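Local coordinates for F5/8 type C domain protein (Bacteroides ovatus, PDB 4ZRX) that is a putative alpha-L-fucosidase that probably hydrolyses alpha-L-fucosyl linkages and also carries an F5/8 type C domain that may bind carbohydrate, at residues A[362-366]-A[452-456]; A[384-389]-A[433-439]; A[505-510]-A[541-546]. All blocks are in the same frame, centred on the assembly; numbering follows the deposited sequence. Where two conformers were deposited one is given.

Interaction 1: residues A[362-366]-A[452-456]; sequences KNGRK and VSQVA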
loop_
_atom_site.group_PDB
_atom_site.type_symbol
_atom_site.label_atom_id
_atom_site.label_comp_id
_atom_site.label_asym_id
_atom_site.label_seq_id
_atom_site.Cartn_x
_atom_site.Cartn_y
_atom_site.Cartn_z
ATOM N N LYS A 362 3.274 29.588 -7.968
ATOM C CA LYS A 362 2.407 30.447 -8.745
ATOM C C LYS A 362 2.600 29.966 -10.201
ATOM O O LYS A 362 3.702 29.670 -10.656
ATOM C CB LYS A 362 2.933 31.879 -8.634
ATOM C CG LYS A 362 3.076 32.413 -7.244
ATOM C CD LYS A 362 3.608 33.908 -7.278
ATOM C CE LYS A 362 2.531 34.823 -7.755
ATOM N NZ LYS A 362 2.946 36.254 -7.653
ATOM N N ASN A 363 1.542 29.947 -10.922
ATOM C CA ASN A 363 1.605 29.707 -12.351
ATOM C C ASN A 363 2.222 28.368 -12.709
ATOM O O ASN A 363 2.861 28.247 -13.728
ATOM C CB ASN A 363 2.202 30.891 -13.065
ATOM C CG ASN A 363 1.568 32.209 -12.592
ATOM O OD1 ASN A 363 0.351 32.431 -12.790
ATOM N ND2 ASN A 363 2.351 33.078 -11.977
ATOM N N GLY A 364 1.931 27.386 -11.860
ATOM C CA GLY A 364 2.431 26.029 -12.008
ATOM C C GLY A 364 1.756 25.185 -13.098
ATOM O O GLY A 364 2.249 24.107 -13.434
ATOM N N ARG A 365 0.672 25.679 -13.704
ATOM C CA ARG A 365 0.037 25.030 -14.840
ATOM C C ARG A 365 0.368 25.573 -16.189
ATOM O O ARG A 365 -0.333 25.284 -17.156
ATOM C CB ARG A 365 -1.463 25.088 -14.707
ATOM C CG ARG A 365 -1.963 24.428 -13.537
ATOM C CD ARG A 365 -3.478 24.243 -13.703
ATOM N NE ARG A 365 -4.120 23.529 -12.615
ATOM C CZ ARG A 365 -4.636 24.075 -11.517
ATOM N NH1 ARG A 365 -4.587 25.383 -11.294
ATOM N NH2 ARG A 365 -5.224 23.272 -10.624
ATOM N N LYS A 366 1.465 26.320 -16.280
ATOM C CA LYS A 366 2.000 26.725 -17.520
ATOM C C LYS A 366 2.474 25.481 -18.197
ATOM O O LYS A 366 3.509 24.912 -17.754
ATOM C CB LYS A 366 3.164 27.707 -17.311
ATOM C CG LYS A 366 3.792 28.221 -18.578
ATOM C CD LYS A 366 4.801 29.350 -18.290
ATOM C CE LYS A 366 5.367 29.951 -19.588
ATOM N NZ LYS A 366 6.212 31.182 -19.335
ATOM N N VAL A 452 5.107 18.696 -19.676
ATOM C CA VAL A 452 4.876 18.840 -18.256
ATOM C C VAL A 452 3.707 19.763 -18.057
ATOM O O VAL A 452 3.755 20.931 -18.459
ATOM C CB VAL A 452 6.117 19.391 -17.542
ATOM C CG1 VAL A 452 5.830 19.681 -16.106
ATOM C CG2 VAL A 452 7.265 18.408 -17.661
ATOM N N SER A 453 2.656 19.249 -17.440
ATOM C CA SER A 453 1.406 19.985 -17.285
ATOM C C SER A 453 1.216 20.656 -15.952
ATOM O O SER A 453 0.416 21.612 -15.818
ATOM C CB SER A 453 0.208 19.082 -17.576
ATOM O OG SER A 453 0.294 17.913 -16.798
ATOM N N GLN A 454 1.901 20.189 -14.948
ATOM C CA GLN A 454 1.858 20.886 -13.653
ATOM C C GLN A 454 3.101 20.658 -12.831
ATOM O O GLN A 454 3.628 19.545 -12.747
ATOM C CB GLN A 454 0.649 20.485 -12.822
ATOM C CG GLN A 454 0.539 21.348 -11.532
ATOM C CD GLN A 454 -0.748 21.212 -10.712
ATOM O OE1 GLN A 454 -1.094 22.134 -10.011
ATOM N NE2 GLN A 454 -1.407 20.070 -10.758
ATOM N N VAL A 455 3.500 21.730 -12.146
ATOM C CA VAL A 455 4.425 21.663 -11.055
ATOM C C VAL A 455 3.808 22.376 -9.885
ATOM O O VAL A 455 3.292 23.515 -10.025
ATOM C CB VAL A 455 5.753 22.384 -11.460
ATOM C CG1 VAL A 455 6.755 22.441 -10.303
ATOM C CG2 VAL A 455 6.396 21.636 -12.628
ATOM N N ALA A 456 3.892 21.760 -8.715
ATOM C CA ALA A 456 3.297 22.263 -7.482
ATOM C C ALA A 456 4.277 22.008 -6.325
ATOM O O ALA A 456 5.196 21.171 -6.442
ATOM C CB ALA A 456 1.962 21.643 -7.206
HETATM O O HOH W 1 -0.955 22.735 -17.853
#

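Interaction 2: residues A[384-389]-A[433-439]; sequences SEINLV and AVNANKL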
loop_
_atom_site.group_PDB
_atom_site.type_symbol
_atom_site.label_atom_id
_atom_site.label_comp_id
_atom_site.label_asym_id
_atom_site.label_seq_id
_atom_site.Cartn_x
_atom_site.Cartn_y
_atom_site.Cartn_z
ATOM N N SER A 384 7.903 31.426 1.126
ATOM C CA SER A 384 7.611 29.971 0.989
ATOM C C SER A 384 8.717 29.163 1.621
ATOM O O SER A 384 9.858 29.515 1.429
ATOM C CB SER A 384 7.575 29.566 -0.475
ATOM O OG SER A 384 6.444 30.118 -1.051
ATOM N N GLU A 385 8.334 28.145 2.388
ATOM C CA GLU A 385 9.180 27.062 2.884
ATOM C C GLU A 385 8.537 25.788 2.361
ATOM O O GLU A 385 7.316 25.594 2.524
ATOM C CB GLU A 385 9.160 27.020 4.415
ATOM C CG GLU A 385 10.049 25.927 4.986
ATOM C CD GLU A 385 10.225 25.982 6.507
ATOM O OE1 GLU A 385 9.301 26.413 7.230
ATOM O OE2 GLU A 385 11.286 25.540 6.977
ATOM N N ILE A 386 9.315 24.950 1.679
ATOM C CA ILE A 386 8.800 23.791 1.036
ATOM C C ILE A 386 9.658 22.587 1.330
ATOM O O ILE A 386 10.845 22.690 1.532
ATOM C CB ILE A 386 8.689 24.008 -0.504
ATOM C CG1 ILE A 386 9.994 24.411 -1.160
ATOM C CG2 ILE A 386 7.657 25.091 -0.772
ATOM C CD1 ILE A 386 9.972 24.273 -2.656
ATOM N N ASN A 387 9.031 21.416 1.318
ATOM C CA ASN A 387 9.716 20.141 1.413
ATOM C C ASN A 387 9.107 19.024 0.586
ATOM O O ASN A 387 9.423 17.813 0.823
ATOM C CB ASN A 387 9.835 19.731 2.885
ATOM C CG ASN A 387 8.492 19.553 3.553
ATOM O OD1 ASN A 387 7.455 19.529 2.919
ATOM N ND2 ASN A 387 8.519 19.372 4.856
ATOM N N LEU A 388 8.251 19.418 -0.380
ATOM C CA LEU A 388 7.496 18.527 -1.216
ATOM C C LEU A 388 7.232 19.204 -2.528
ATOM O O LEU A 388 6.719 20.325 -2.565
ATOM C CB LEU A 388 6.162 18.107 -0.538
ATOM C CG LEU A 388 5.096 17.373 -1.303
ATOM C CD1 LEU A 388 5.597 16.121 -1.821
ATOM C CD2 LEU A 388 3.853 17.183 -0.410
ATOM N N VAL A 389 7.596 18.522 -3.584
ATOM C CA VAL A 389 7.307 18.968 -4.969
ATOM C C VAL A 389 6.533 17.880 -5.661
ATOM O O VAL A 389 6.848 16.686 -5.520
ATOM C CB VAL A 389 8.584 19.352 -5.694
ATOM C CG1 VAL A 389 8.388 19.613 -7.194
ATOM C CG2 VAL A 389 9.186 20.541 -5.046
ATOM N N ALA A 433 13.276 20.552 4.366
ATOM C CA ALA A 433 12.682 21.847 4.149
ATOM C C ALA A 433 13.717 22.894 3.765
ATOM O O ALA A 433 14.810 22.980 4.356
ATOM C CB ALA A 433 11.936 22.303 5.396
ATOM N N VAL A 434 13.338 23.698 2.781
ATOM C CA VAL A 434 14.122 24.868 2.400
ATOM C C VAL A 434 13.238 26.086 2.213
ATOM O O VAL A 434 12.069 25.981 1.796
ATOM C CB VAL A 434 14.926 24.587 1.130
ATOM C CG1 VAL A 434 14.027 24.377 -0.084
ATOM C CG2 VAL A 434 15.934 25.687 0.860
ATOM N N ASN A 435 13.832 27.239 2.504
ATOM C CA ASN A 435 13.208 28.525 2.226
ATOM C C ASN A 435 13.669 28.930 0.840
ATOM O O ASN A 435 14.881 29.066 0.596
ATOM C CB ASN A 435 13.580 29.589 3.247
ATOM C CG ASN A 435 13.007 29.314 4.622
ATOM O OD1 ASN A 435 13.723 28.899 5.523
ATOM N ND2 ASN A 435 11.726 29.518 4.783
ATOM N N ALA A 436 12.712 29.123 -0.075
ATOM C CA ALA A 436 13.019 29.420 -1.475
ATOM C C ALA A 436 12.017 30.352 -2.114
ATOM O O ALA A 436 10.850 30.407 -1.665
ATOM C CB ALA A 436 13.071 28.152 -2.264
ATOM N N ASN A 437 12.420 30.997 -3.209
ATOM C CA ASN A 437 11.514 31.946 -3.922
ATOM C C ASN A 437 11.239 31.543 -5.371
ATOM O O ASN A 437 10.344 32.119 -6.006
ATOM C CB ASN A 437 12.007 33.369 -3.776
ATOM C CG ASN A 437 13.314 33.630 -4.542
ATOM O OD1 ASN A 437 13.343 33.573 -5.747
ATOM N ND2 ASN A 437 14.389 33.868 -3.833
ATOM N N LYS A 438 11.949 30.540 -5.870
ATOM C CA LYS A 438 11.714 29.965 -7.144
ATOM C C LYS A 438 12.050 28.478 -7.097
ATOM O O LYS A 438 12.840 28.023 -6.267
ATOM C CB LYS A 438 12.554 30.627 -8.226
ATOM C CG LYS A 438 12.140 32.122 -8.590
ATOM C CD LYS A 438 13.052 32.653 -9.653
ATOM C CE LYS A 438 12.567 34.006 -10.320
ATOM N NZ LYS A 438 12.009 35.078 -9.447
ATOM N N LEU A 439 11.480 27.750 -8.055
ATOM C CA LEU A 439 11.799 26.375 -8.286
ATOM C C LEU A 439 12.214 26.243 -9.706
ATOM O O LEU A 439 11.709 26.957 -10.606
ATOM C CB LEU A 439 10.520 25.582 -8.021
ATOM C CG LEU A 439 10.522 24.241 -7.446
ATOM C CD1 LEU A 439 11.280 24.039 -6.139
ATOM C CD2 LEU A 439 9.032 23.848 -7.321
HETATM O O HOH W 2 9.554 32.834 -0.679
HETATM O O HOH W 3 11.308 19.038 6.303
#

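Interaction 3: residues A[505-510]-A[541-546]; sequences PSKAEV and IMHNPL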
loop_
_atom_site.group_PDB
_atom_site.type_symbol
_atom_site.label_atom_id
_atom_site.label_comp_id
_atom_site.label_asym_id
_atom_site.label_seq_id
_atom_site.Cartn_x
_atom_site.Cartn_y
_atom_site.Cartn_z
ATOM N N PRO A 505 17.087 -7.962 22.429
ATOM C CA PRO A 505 17.898 -7.751 21.233
ATOM C C PRO A 505 17.065 -7.158 20.076
ATOM O O PRO A 505 15.973 -7.650 19.797
ATOM C CB PRO A 505 18.371 -9.163 20.887
ATOM C CG PRO A 505 18.503 -9.788 22.215
ATOM C CD PRO A 505 17.362 -9.267 23.041
ATOM N N SER A 506 17.586 -6.099 19.461
ATOM C CA SER A 506 16.926 -5.402 18.354
ATOM C C SER A 506 16.460 -6.393 17.279
ATOM O O SER A 506 17.232 -7.278 16.874
ATOM C CB SER A 506 17.883 -4.402 17.736
ATOM O OG SER A 506 17.255 -3.802 16.609
ATOM N N LYS A 507 15.187 -6.254 16.868
ATOM C CA LYS A 507 14.543 -7.095 15.854
ATOM C C LYS A 507 14.471 -8.583 16.222
ATOM O O LYS A 507 14.165 -9.438 15.366
ATOM C CB LYS A 507 15.248 -6.900 14.487
ATOM C CG LYS A 507 15.291 -5.403 14.048
ATOM C CD LYS A 507 16.045 -5.144 12.715
ATOM C CE LYS A 507 15.542 -5.975 11.581
ATOM N NZ LYS A 507 16.249 -5.650 10.295
ATOM N N ALA A 508 14.715 -8.892 17.508
ATOM C CA ALA A 508 14.737 -10.265 17.997
ATOM C C ALA A 508 15.632 -11.089 17.098
ATOM O O ALA A 508 15.220 -12.144 16.582
ATOM C CB ALA A 508 13.305 -10.861 18.065
ATOM N N GLU A 509 16.840 -10.572 16.857
ATOM C CA GLU A 509 17.772 -11.259 15.992
ATOM C C GLU A 509 19.096 -11.475 16.704
ATOM O O GLU A 509 19.542 -10.656 17.485
ATOM C CB GLU A 509 17.928 -10.542 14.640
ATOM C CG GLU A 509 18.818 -9.372 14.660
ATOM C CD GLU A 509 18.680 -8.474 13.405
ATOM O OE1 GLU A 509 18.303 -9.008 12.351
ATOM O OE2 GLU A 509 18.959 -7.247 13.506
ATOM N N VAL A 510 19.681 -12.638 16.468
ATOM C CA VAL A 510 20.978 -12.967 17.016
ATOM C C VAL A 510 22.029 -12.092 16.348
ATOM O O VAL A 510 21.885 -11.716 15.182
ATOM C CB VAL A 510 21.284 -14.489 16.791
ATOM C CG1 VAL A 510 22.757 -14.850 17.077
ATOM C CG2 VAL A 510 20.316 -15.316 17.629
ATOM N N ILE A 541 20.378 -16.950 24.975
ATOM C CA ILE A 541 19.953 -15.809 24.132
ATOM C C ILE A 541 20.520 -15.874 22.712
ATOM O O ILE A 541 19.888 -15.419 21.775
ATOM C CB ILE A 541 20.280 -14.476 24.795
ATOM C CG1 ILE A 541 19.343 -13.390 24.217
ATOM C CG2 ILE A 541 21.806 -14.196 24.736
ATOM C CD1 ILE A 541 19.015 -12.365 25.191
HETATM N N MSE A 542 21.695 -16.480 22.573
HETATM C CA MSE A 542 22.379 -16.611 21.304
HETATM C C MSE A 542 21.718 -17.662 20.414
HETATM O O MSE A 542 22.032 -17.729 19.253
HETATM C CB MSE A 542 23.893 -16.891 21.512
HETATM C CG MSE A 542 24.268 -18.328 21.869
HETATM SE SE MSE A 542 23.802 -18.867 23.726
HETATM C CE MSE A 542 25.697 -18.946 24.392
ATOM N N HIS A 543 20.817 -18.474 20.967
ATOM C CA HIS A 543 19.952 -19.354 20.193
ATOM C C HIS A 543 18.472 -18.943 20.232
ATOM O O HIS A 543 17.661 -19.536 19.551
ATOM C CB HIS A 543 20.098 -20.786 20.724
ATOM C CG HIS A 543 21.516 -21.263 20.753
ATOM N ND1 HIS A 543 22.273 -21.386 19.609
ATOM C CD2 HIS A 543 22.327 -21.615 21.784
ATOM C CE1 HIS A 543 23.482 -21.819 19.929
ATOM N NE2 HIS A 543 23.538 -21.977 21.239
ATOM N N ASN A 544 18.109 -17.972 21.061
ATOM C CA ASN A 544 16.737 -17.507 21.195
ATOM C C ASN A 544 16.747 -16.019 21.588
ATOM O O ASN A 544 16.795 -15.673 22.797
ATOM C CB ASN A 544 15.972 -18.321 22.238
ATOM C CG ASN A 544 14.516 -17.793 22.428
ATOM O OD1 ASN A 544 14.085 -16.869 21.744
ATOM N ND2 ASN A 544 13.806 -18.340 23.371
ATOM N N PRO A 545 16.730 -15.131 20.583
ATOM C CA PRO A 545 16.957 -13.707 20.844
ATOM C C PRO A 545 15.678 -12.949 21.218
ATOM O O PRO A 545 15.620 -11.712 21.089
ATOM C CB PRO A 545 17.538 -13.199 19.508
ATOM C CG PRO A 545 16.950 -14.137 18.476
ATOM C CD PRO A 545 16.912 -15.470 19.142
ATOM N N LEU A 546 14.657 -13.675 21.669
ATOM C CA LEU A 546 13.426 -13.036 22.091
ATOM C C LEU A 546 13.716 -12.334 23.428
ATOM O O LEU A 546 14.752 -12.599 24.049
ATOM C CB LEU A 546 12.300 -14.045 22.215
ATOM C CG LEU A 546 11.814 -14.579 20.865
ATOM C CD1 LEU A 546 10.979 -15.863 21.048
ATOM C CD2 LEU A 546 11.001 -13.505 20.172
HETATM O O HOH W 4 14.293 -9.330 21.323
#

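Interaction 1: residues A[362-366]-A[452-456]
Gly364 meets Val455 backbone to backbone, and the side chains of Arg365 and Gln454 close the contact on one flank. Val455 N donates to Gly364 O over 3.0 Å, with an N-H...O angle of 162°. The carbonyl oxygen of Gly364 is also approached by Gln454 CA, 3.3 Å away in a CA-H...O contact, and Gly364 CA in turn lies close to Val455 O. The closeness is compatible with glycine: a beta carbon on Gly364 would fall only 2.2 Å from Val455 O, a clash. Gln454 carries its CG anti to the backbone N (chi1 -174°), and from there CG lies alongside Gly364 O at 3.8 Å. Beyond CG the chain stays extended. Gln454 OE1 stands 4.0 Å above one face of the Arg365 guanidinium, displaced toward its rim, while NE2 is engaged by the side-chain oxygen of Gln392. Arg365 sets CG beside its own backbone N (chi1 -61°) and runs extended to NE, which brings one face of the guanidinium under Gln454 OE1; since two conformers were deposited, this approach is doubtful as a fixed feature. One residue earlier in the strand, Ser453 forms with Gln454 a classic beta bulge opposite Gln392. Ser453 O accepts a hydrogen bond from a water 2.7 Å away, which also donates to Arg365 O and so joins the two carbonyls. Asn363 to Lys366 form a type I beta turn, whose Lys366 N to Asn363 O bond is weak. The chemistry is thus largely that of main-chain polar groups: one direct bond, CA-H...O approaches and a shared water seat the turn on strand 450-458.

Interaction 2: residues A[384-389]-A[433-439]
Ser384 O accepts from Ala436 N over a long 3.2 Å in the two-stranded antiparallel ribbon. A water accepts from Ser384 N, though its donation to Ala436 O is not certain, and Ser384 OG is held by Lys381 O and Arg360 NE. Glu385 faces Asn435 in a non-hydrogen-bonded pair whose CA atoms lie 4.3 Å apart. Its CG is anti to the backbone N (chi1 -179°), and the extended chain carries Glu385 OE2 to 3.7 Å from Ala433 CB. Glu385 CB also passes near Asn435 ND2, a doubtful detail because Asn435 has a second conformer. Ile386 and Val434 form the regular hydrogen-bonded pair: Ile386 N gives to Val434 O at 2.9 Å, and Val434 N returns a bond to Ile386 O, with an N-H...O angle of 166°. With CG1 of Ile386 between its backbone N and carbonyl carbon (chi1 56°), Ile386 CD1 extends inward and meets Leu439 CD1 at 3.7 Å. Asn387 marks the corner of the chain. Asn387 CB packs on Ala433 CA at 3.8 Å, a water links ND2 to Ala433 N, and OD1 accepts from Ala460 N; together with Leu388 it makes a classic bulge opposite Tyr458. Val389, past the corner, meets Leu439 tip to tip, CG2 to CD2 at 4.0 Å. Both chains therefore bend from the ribbon into different sheets: 388-393 lies between strands 450-458 and 427-431, whereas 438-446 lies between 374-381 and 401-410. Val389 and Leu439 thus meet across the beta sandwich, with Ala457 and Val455 of strand 450-458 packed beside them, and the 384-386/433-436 ribbon spans the edge where the sheets part.

Interaction 3: residues A[505-510]-A[541-546]
Ile541 and Pro505 reach toward each other tip to tip, with the delta methyl CD1 of Ile541 at 4.0 Å from Pro505 CG. The isoleucine places CG1 anti to its backbone N (chi1 -157°), which carries CD1 to the proline ring; Met514 touches both residues from outside the two loops. Without CG and CD, as in an alanine at Pro505, the Ile541 methyl would probably lose this partner and a gap would open beside Pro545 O. The side chain of Met542, a selenomethionine, touches Phe516 and Pro568, and Val510 CG2 packs against Met542 O at 3.4 Å. Asn544 forms an Asx turn: Asn544 OD1 accepts from Leu546 N over 3.2 Å, with the donor lying above the carbonyl plane. Pro545 carries the largest share of the buried surface. Pro545 CB and CG lie on the backbone of Ala508, CG 3.2 Å from Ala508 O. The side chains of Val510 and Pro545 cross at about a right angle, with Val510 CG2 3.7 Å from Pro545 CG. Pro545 O points back at the other loop; Ala508 CA approaches it in a CA-H...O contact, and a water donates both to Pro545 O and to Pro505 O, 2.7 Å and 2.8 Å away. Leu546 finishes the contact with CD2 lying 4.1 Å from Ala508 CB. Since the two loops share no direct hydrogen bond, the evidence points to apolar packing around two prolines, with a single water and CA-H...O contact serving the carbonyls, as the chemistry joining these loops of the F5/8 type C domain.

In the fold
From helix 339-356 the chain enters a beta sandwich. Interaction 1 opens first, at 362-366, and closes a loop at 452-456, 86 residues on. Interaction 2 is nested inside it, opening at 384-389 and closing at 433-439. The two touch in the sandwich interior, Val455 CG1 lying 4.0 Å from Leu439 CD2, and strands 450-458 and 388-393 are neighbours in one sheet. Interaction 3 follows in series, joining two loops of the F5/8 type C domain on the opposite side of the chain's centre from interaction 1; its nearest atoms are about 33 Å from those of interaction 1.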